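Local coordinates for protein acyl-CoA thioester hydrolase HI0827 (Haemophilus influenzae Rd KW20, PDB 3BJK) that hydrolyses a broad range of acyl-coenzyme A thioesters in its natural form, as a hexameric hotdog-fold enzyme built as a trimer of dimers, at residues L18-M23 with M39-M44; K51-G56 with S90-K95. The protein carries 1 engineered substitution. One frame throughout, in Å; residues are numbered along the deposited sequence.

Contact 1 of 2, residues L18-M23 with M39-M44; sequences LRTLAM and MSQMAM. Engineered in segment 39-44: Ala43 (natural residue Asp). With EDO (1,2-ethanediol), chain B.
Leu18 reaches from strand 15-21 to Gln41 and Met44 on helix 35-54, and Thr20, two residues further along the same strand face, adds a second touch on Gln41. The apolar part is the meeting of Leu18 with Met44: CD1 of Leu18 lies 4.0 Å from CG of Met44, the two side chains crossing at about a right angle. With CG of Met44 anti to its backbone N (chi1 169°), the first carbons of the methionine, rather than its sulfur, carry the touch.

The rest is methyl against amide. Leu18 CD1 sits close on the helix backbone, 3.1 Å from the carbonyl O of Gln41, and is also 3.5 Å from NE2 of that residue. A bend at chi2 (-67°) turns the amide of Gln41 back toward the strand, where NE2 of Gln41 also lies 3.4 Å from Thr20 CG2. The methyl-to-carbonyl approach is tight, the others ordinary van der Waals contacts, without hydrogen bonds between the segments, and the axes of 18-21 and 39-44 come no closer than 9.5 Å, running at 150°.

Polar bonding turns the other way. Arg19 points away from the helix, and its extended chain brings NH1 2.9 Å from O1 of an ethanediol lying at the guanidinium edge; NH2 forms a salt bridge with Glu52 of the second subunit.

Strand 15-21 bonds through the backbones of Leu18 and Thr20 to strand 77-87, while the backbone of Arg19 bonds to the second subunit, consistent with the edge-to-edge sheet pairing of hotdog dimers. On the helix, Met42 packs down on strands 58-68, 91-101 and 111-123; the engineered Ala43 (Asp in nature) touches Phe119 of its own chain and Met39 of a third subunit.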
ATOM      1  N   LEU C  18       4.623   6.363  19.229  1.00 29.92           N
ATOM      2  CA  LEU C  18       4.714   5.412  18.156  1.00 31.53           C
ATOM      3  C   LEU C  18       6.142   5.048  17.952  1.00 31.08           C
ATOM      4  O   LEU C  18       7.015   5.872  18.164  1.00 30.96           O
ATOM      5  CB  LEU C  18       4.280   5.978  16.821  1.00 32.83           C
ATOM      6  CG  LEU C  18       2.844   6.323  16.465  1.00 35.66           C
ATOM      7  CD1 LEU C  18       2.863   6.786  15.004  1.00 39.24           C
ATOM      8  CD2 LEU C  18       1.946   5.150  16.640  1.00 38.13           C
ATOM      9  N   ARG C  19       6.355   3.815  17.509  1.00 31.05           N
ATOM     10  CA  ARG C  19       7.678   3.296  17.195  1.00 29.76           C
ATOM     11  C   ARG C  19       7.570   2.288  16.049  1.00 30.24           C
ATOM     12  O   ARG C  19       6.803   1.312  16.128  1.00 29.83           O
ATOM     13  CB  ARG C  19       8.327   2.612  18.387  1.00 29.89           C
ATOM     14  CG  ARG C  19       9.819   2.334  18.196  1.00 26.84           C
ATOM     15  CD  ARG C  19      10.456   2.044  19.540  1.00 29.80           C
ATOM     16  NE  ARG C  19      11.918   1.973  19.579  1.00 29.69           N
ATOM     17  CZ  ARG C  19      12.669   0.882  19.642  1.00 28.68           C
ATOM     18  NH1 ARG C  19      12.161  -0.339  19.583  1.00 31.89           N
ATOM     19  NH2 ARG C  19      13.986   1.013  19.729  1.00 31.03           N
ATOM     20  N   THR C  20       8.402   2.482  15.038  1.00 29.64           N
ATOM     21  CA  THR C  20       8.344   1.669  13.837  1.00 30.72           C
ATOM     22  C   THR C  20       9.700   1.639  13.080  1.00 31.39           C
ATOM     23  O   THR C  20      10.638   2.281  13.475  1.00 31.29           O
ATOM     24  CB  THR C  20       7.150   2.027  12.919  1.00 30.91           C
ATOM     25  OG1 THR C  20       6.930   0.953  12.024  1.00 32.41           O
ATOM     26  CG2 THR C  20       7.332   3.269  12.118  1.00 30.87           C
ATOM     27  N   LEU C  21       9.776   0.861  12.012  1.00 31.25           N
ATOM     28  CA  LEU C  21      10.968   0.799  11.179  1.00 31.08           C
ATOM     29  C   LEU C  21      10.675   1.495   9.843  1.00 31.35           C
ATOM     30  O   LEU C  21       9.642   1.246   9.214  1.00 31.42           O
ATOM     31  CB  LEU C  21      11.359  -0.648  10.934  1.00 31.70           C
ATOM     32  CG  LEU C  21      12.783  -0.773  10.356  1.00 32.42           C
ATOM     33  CD1 LEU C  21      13.801  -0.638  11.457  1.00 34.93           C
ATOM     34  CD2 LEU C  21      12.979  -2.064   9.619  1.00 36.88           C
ATOM     35  N   ALA C  22      11.603   2.330   9.389  1.00 31.66           N
ATOM     36  CA  ALA C  22      11.487   2.951   8.079  1.00 30.75           C
ATOM     37  C   ALA C  22      11.780   1.899   6.977  1.00 29.28           C
ATOM     38  O   ALA C  22      12.812   1.206   6.983  1.00 29.74           O
ATOM     39  CB  ALA C  22      12.376   4.145   7.967  1.00 30.54           C
ATOM     40  N   MET C  23      10.800   1.743   6.093  1.00 28.25           N
ATOM     41  CA  MET C  23      10.817   0.735   5.019  1.00 29.14           C
ATOM     42  C   MET C  23      11.002   1.312   3.585  1.00 28.23           C
ATOM     43  O   MET C  23      10.597   2.490   3.333  1.00 28.05           O
ATOM     44  CB  MET C  23       9.518  -0.060   5.081  1.00 29.12           C
ATOM     45  CG  MET C  23       9.302  -0.971   6.319  1.00 33.02           C
ATOM     46  SD  MET C  23      10.541  -2.246   6.587  1.00 39.33           S
ATOM     47  CE  MET C  23      10.033  -3.634   5.529  1.00 40.34           C
ATOM     48  N   MET C  39       4.809  12.852   8.216  1.00 33.57           N
ATOM     49  CA  MET C  39       3.599  13.587   8.643  1.00 33.80           C
ATOM     50  C   MET C  39       2.476  12.679   9.147  1.00 32.24           C
ATOM     51  O   MET C  39       1.827  13.000  10.181  1.00 31.37           O
ATOM     52  CB  MET C  39       3.098  14.451   7.486  1.00 34.12           C
ATOM     53  CG  MET C  39       4.073  15.560   7.106  1.00 34.02           C
ATOM     54  SD  MET C  39       3.394  16.800   5.972  1.00 35.68           S
ATOM     55  CE  MET C  39       3.494  16.032   4.466  1.00 32.95           C
ATOM     56  N   SER C  40       2.237  11.570   8.425  1.00 32.23           N
ATOM     57  CA  SER C  40       1.245  10.559   8.789  1.00 32.82           C
ATOM     58  C   SER C  40       1.561   9.910  10.108  1.00 32.57           C
ATOM     59  O   SER C  40       0.647   9.733  10.935  1.00 31.43           O
ATOM     60  CB  SER C  40       1.139   9.467   7.730  1.00 32.58           C
ATOM     61  OG  SER C  40       0.650   9.992   6.538  1.00 37.92           O
ATOM     62  N   GLN C  41       2.848   9.560  10.323  1.00 32.06           N
ATOM     63  CA  GLN C  41       3.298   8.977  11.617  1.00 31.59           C
ATOM     64  C   GLN C  41       3.034   9.973  12.751  1.00 31.11           C
ATOM     65  O   GLN C  41       2.479   9.626  13.777  1.00 31.73           O
ATOM     66  CB  GLN C  41       4.814   8.628  11.571  1.00 31.81           C
ATOM     67  CG  GLN C  41       5.128   7.453  10.755  1.00 33.60           C
ATOM     68  CD  GLN C  41       4.589   6.144  11.327  1.00 36.65           C
ATOM     69  OE1 GLN C  41       3.750   5.567  10.718  1.00 37.14           O
ATOM     70  NE2 GLN C  41       5.028   5.720  12.534  1.00 37.47           N
ATOM     71  N   MET C  42       3.415  11.230  12.564  1.00 31.91           N
ATOM     72  CA  MET C  42       3.144  12.291  13.572  1.00 32.49           C
ATOM     73  C   MET C  42       1.672  12.431  13.837  1.00 32.33           C
ATOM     74  O   MET C  42       1.287  12.497  14.981  1.00 32.55           O
ATOM     75  CB  MET C  42       3.730  13.628  13.150  1.00 31.73           C
ATOM     76  CG  MET C  42       5.290  13.630  13.068  1.00 33.40           C
ATOM     77  SD  MET C  42       6.016  15.271  12.913  1.00 36.94           S
ATOM     78  CE  MET C  42       5.620  15.636  11.235  1.00 39.70           C
ATOM     79  N   ALA C  43       0.861  12.413  12.766  1.00 33.14           N
ATOM     80  CA  ALA C  43      -0.592  12.503  12.875  1.00 33.33           C
ATOM     81  C   ALA C  43      -1.230  11.362  13.676  1.00 34.22           C
ATOM     82  O   ALA C  43      -2.142  11.591  14.560  1.00 33.12           O
ATOM     83  CB  ALA C  43      -1.190  12.529  11.503  1.00 33.39           C
ATOM     84  N   MET C  44      -0.809  10.141  13.347  1.00 32.45           N
ATOM     85  CA  MET C  44      -1.296   8.962  14.004  1.00 34.12           C
ATOM     86  C   MET C  44      -0.885   8.928  15.468  1.00 31.83           C
ATOM     87  O   MET C  44      -1.733   8.679  16.361  1.00 29.79           O
ATOM     88  CB  MET C  44      -0.782   7.743  13.255  1.00 34.48           C
ATOM     89  CG  MET C  44      -0.955   6.427  13.912  1.00 36.84           C
ATOM     90  SD  MET C  44      -0.657   5.059  12.756  1.00 43.57           S
ATOM     91  CE  MET C  44      -1.268   5.641  11.240  1.00 39.38           C
TER
HETATM   92  C1  EDO B 155      13.494  -2.259  22.242  1.00 47.16           C
HETATM   93  O1  EDO B 155      13.897  -2.309  20.860  1.00 45.63           O
HETATM   94  C2  EDO B 155      13.944  -0.973  22.969  1.00 47.88           C
HETATM   95  O2  EDO B 155      15.314  -0.610  22.690  1.00 48.18           O

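Contact 2 of 2, residues K51-G56 with S90-K95. With EDO (1,2-ethanediol), chain S.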
ATOM      1  N   LYS C  51      -6.663  10.951  21.793  1.00 27.80           N
ATOM      2  CA  LYS C  51      -7.778  10.096  22.137  1.00 28.79           C
ATOM      3  C   LYS C  51      -7.690   9.626  23.590  1.00 27.73           C
ATOM      4  O   LYS C  51      -8.699   9.433  24.228  1.00 26.39           O
ATOM      5  CB  LYS C  51      -7.839   8.871  21.211  1.00 29.76           C
ATOM      6  CG  LYS C  51      -8.128   9.234  19.793  1.00 29.54           C
ATOM      7  CD  LYS C  51      -7.913   8.099  18.917  1.00 35.04           C
ATOM      8  CE  LYS C  51      -7.802   8.469  17.472  1.00 37.52           C
ATOM      9  NZ  LYS C  51      -7.041   7.376  16.836  1.00 38.22           N
ATOM     10  N   GLU C  52      -6.459   9.385  24.066  1.00 27.55           N
ATOM     11  CA  GLU C  52      -6.250   8.953  25.436  1.00 27.80           C
ATOM     12  C   GLU C  52      -6.827  10.023  26.425  1.00 27.88           C
ATOM     13  O   GLU C  52      -7.605   9.723  27.316  1.00 28.23           O
ATOM     14  CB  GLU C  52      -4.772   8.650  25.695  1.00 26.90           C
ATOM     15  CG  GLU C  52      -4.319   7.263  25.212  1.00 28.37           C
ATOM     16  CD  GLU C  52      -2.794   7.096  25.197  1.00 28.89           C
ATOM     17  OE1 GLU C  52      -2.040   8.111  25.142  1.00 31.73           O
ATOM     18  OE2 GLU C  52      -2.359   5.932  25.221  1.00 30.07           O
ATOM     19  N   ILE C  53      -6.464  11.266  26.184  1.00 28.38           N
ATOM     20  CA  ILE C  53      -6.850  12.416  26.989  1.00 27.70           C
ATOM     21  C   ILE C  53      -8.350  12.705  26.851  1.00 28.42           C
ATOM     22  O   ILE C  53      -9.019  12.982  27.837  1.00 27.54           O
ATOM     23  CB  ILE C  53      -5.986  13.665  26.573  1.00 27.93           C
ATOM     24  CG1 ILE C  53      -4.526  13.427  26.983  1.00 27.06           C
ATOM     25  CG2 ILE C  53      -6.545  15.028  27.144  1.00 28.49           C
ATOM     26  CD1 ILE C  53      -3.628  14.489  26.506  1.00 29.03           C
ATOM     27  N   ALA C  54      -8.844  12.634  25.623  1.00 29.58           N
ATOM     28  CA  ALA C  54     -10.239  12.943  25.304  1.00 29.83           C
ATOM     29  C   ALA C  54     -11.202  11.841  25.701  1.00 30.18           C
ATOM     30  O   ALA C  54     -12.418  12.077  25.730  1.00 30.11           O
ATOM     31  CB  ALA C  54     -10.376  13.228  23.782  1.00 30.37           C
ATOM     32  N   HIS C  55     -10.671  10.650  26.001  1.00 30.78           N
ATOM     33  CA  HIS C  55     -11.469   9.466  26.350  1.00 31.26           C
ATOM     34  C   HIS C  55     -12.384   9.083  25.185  1.00 30.53           C
ATOM     35  O   HIS C  55     -13.536   8.744  25.376  1.00 29.89           O
ATOM     36  CB  HIS C  55     -12.251   9.680  27.655  1.00 32.95           C
ATOM     37  CG  HIS C  55     -11.460   9.363  28.891  1.00 37.23           C
ATOM     38  ND1 HIS C  55     -10.077   9.343  28.908  1.00 42.33           N
ATOM     39  CD2 HIS C  55     -11.855   9.076  30.155  1.00 41.36           C
ATOM     40  CE1 HIS C  55      -9.659   9.021  30.121  1.00 42.12           C
ATOM     41  NE2 HIS C  55     -10.716   8.863  30.898  1.00 43.00           N
ATOM     42  N   GLY C  56     -11.864   9.178  23.957  1.00 30.11           N
ATOM     43  CA  GLY C  56     -12.638   8.833  22.791  1.00 30.24           C
ATOM     44  C   GLY C  56     -12.180   9.488  21.514  1.00 30.89           C
ATOM     45  O   GLY C  56     -11.047   9.979  21.434  1.00 29.70           O
ATOM     46  N   SER C  90     -12.765  21.187  24.424  1.00 30.13           N
ATOM     47  CA  SER C  90     -12.813  20.116  23.450  1.00 31.16           C
ATOM     48  C   SER C  90     -11.475  19.936  22.719  1.00 30.04           C
ATOM     49  O   SER C  90     -11.191  18.863  22.164  1.00 30.18           O
ATOM     50  CB  SER C  90     -13.943  20.396  22.447  1.00 31.79           C
ATOM     51  OG  SER C  90     -13.736  21.640  21.749  1.00 36.15           O
ATOM     52  N   SER C  91     -10.627  20.962  22.732  1.00 30.03           N
ATOM     53  CA  SER C  91      -9.363  20.891  21.928  1.00 29.22           C
ATOM     54  C   SER C  91      -8.162  20.354  22.747  1.00 28.82           C
ATOM     55  O   SER C  91      -8.095  20.486  23.986  1.00 29.32           O
ATOM     56  CB  SER C  91      -9.011  22.257  21.358  1.00 28.62           C
ATOM     57  OG  SER C  91      -8.799  23.160  22.416  1.00 32.95           O
ATOM     58  N   ILE C  92      -7.214  19.743  22.052  1.00 30.53           N
ATOM     59  CA  ILE C  92      -6.013  19.241  22.653  1.00 30.05           C
ATOM     60  C   ILE C  92      -4.854  19.614  21.734  1.00 29.70           C
ATOM     61  O   ILE C  92      -4.851  19.246  20.565  1.00 29.67           O
ATOM     62  CB  ILE C  92      -6.072  17.705  22.755  1.00 31.29           C
ATOM     63  CG1 ILE C  92      -7.287  17.303  23.567  1.00 30.79           C
ATOM     64  CG2 ILE C  92      -4.839  17.152  23.415  1.00 31.76           C
ATOM     65  CD1 ILE C  92      -7.782  15.999  23.267  1.00 33.15           C
ATOM     66  N   LYS C  93      -3.862  20.304  22.273  1.00 28.38           N
ATOM     67  CA  LYS C  93      -2.717  20.780  21.467  1.00 28.42           C
ATOM     68  C   LYS C  93      -1.518  19.909  21.890  1.00 27.62           C
ATOM     69  O   LYS C  93      -1.256  19.768  23.087  1.00 27.00           O
ATOM     70  CB  LYS C  93      -2.532  22.270  21.770  1.00 28.49           C
ATOM     71  CG  LYS C  93      -1.405  23.025  21.059  1.00 29.38           C
ATOM     72  CD  LYS C  93      -1.437  24.506  21.442  1.00 28.40           C
ATOM     73  CE  LYS C  93      -0.388  25.282  20.667  1.00 30.77           C
ATOM     74  NZ  LYS C  93      -0.188  26.671  21.141  1.00 30.70           N
ATOM     75  N   ILE C  94      -0.824  19.298  20.927  1.00 28.82           N
ATOM     76  CA  ILE C  94       0.204  18.335  21.232  1.00 28.94           C
ATOM     77  C   ILE C  94       1.421  18.693  20.375  1.00 30.23           C
ATOM     78  O   ILE C  94       1.289  18.848  19.170  1.00 30.07           O
ATOM     79  CB  ILE C  94      -0.228  16.860  20.979  1.00 30.09           C
ATOM     80  CG1 ILE C  94      -1.291  16.448  21.983  1.00 30.42           C
ATOM     81  CG2 ILE C  94       1.012  15.930  21.070  1.00 30.38           C
ATOM     82  CD1 ILE C  94      -1.991  15.262  21.709  1.00 30.08           C
ATOM     83  N   LYS C  95       2.578  18.862  21.005  1.00 30.71           N
ATOM     84  CA  LYS C  95       3.855  18.908  20.249  1.00 31.61           C
ATOM     85  C   LYS C  95       4.403  17.483  20.032  1.00 31.97           C
ATOM     86  O   LYS C  95       4.554  16.698  20.995  1.00 32.02           O
ATOM     87  CB  LYS C  95       4.865  19.776  20.960  1.00 32.63           C
ATOM     88  CG  LYS C  95       6.151  20.086  20.104  1.00 35.62           C
ATOM     89  CD  LYS C  95       7.153  20.778  20.957  1.00 40.66           C
ATOM     90  CE  LYS C  95       8.372  21.264  20.147  1.00 43.24           C
ATOM     91  NZ  LYS C  95       8.480  20.582  18.881  1.00 46.44           N
TER
HETATM   92  C1  EDO S 155       1.411   6.544  25.891  1.00 37.13           C
HETATM   93  O1  EDO S 155       0.145   6.431  26.585  1.00 36.57           O
HETATM   94  C2  EDO S 155       1.431   7.766  24.965  1.00 37.70           C
HETATM   95  O2  EDO S 155       0.504   7.701  23.880  1.00 35.47           O
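The central helix of the hotdog fold, helix 35-54, ends here in a Schellman motif, and its last turn rests on the start of strand 91-101 in the antiparallel sheet that wraps it. The packing is wholly aliphatic and converges on one methyl. CD1 of Ile92 stands 3.8 Å from CB of Ala54 and 4.2 Å from CG2 of Ile53. The ethyl arm of Ile92 is extended (chi2 154°), which carries that methyl off the sheet and up to the helix, where the two isoleucine side chains run antiparallel alongside each other. Strand alternation sets Ile94 on the same face, while Lys93 and Lys95 lie on the other.

Around this point Cys84 of strand 77-87 touches both isoleucines, Ala123 meets Ala54, and Leu141 and Ala144 of helix 139-148 lie against Ile53. Glu52 looks elsewhere, to the subunit interface: an ethanediol spans its carboxylate, O2 donating to OE1 and O1 to OE2, each at 2.9 Å, and OE2 also forms a salt bridge with Lys101 of the second subunit. Positive charge there would be expected to keep this carboxylate ionised.

The helix stops as His55 turns to positive phi (61°). Gly56 N then reaches back to Lys51 O at 3.2 Å, and His55 N makes a weak bond of 3.5 Å to Glu52 O; Gly56 itself has backbone angles that suit a residue without a CB. The imidazole adds a side-chain bond to this turn: ND1 of His55 donates to the same Glu52 O at 3.0 Å, with the oxygen in the ring plane and the C=O...N angle opened to 163°.

Both contacts lay helix 35-54 on the same sheet, but at points 19 Å apart between centres and on opposite sides of the chain's centre. Contact 1 uses the first half of the helix against an edge strand and is partly buried; its chemistry is mixed, methyls against an amide and a backbone carbonyl. Contact 2, at the helix end over an inner strand, is smaller but fully buried and purely aliphatic. Each also looks outward to the same interface: the arginine of 18-23 and the glutamate of 51-56 pair between subunits, so that the polar side of one contact meets that of the other across the interface with the second subunit, probably that of the hotdog dimer.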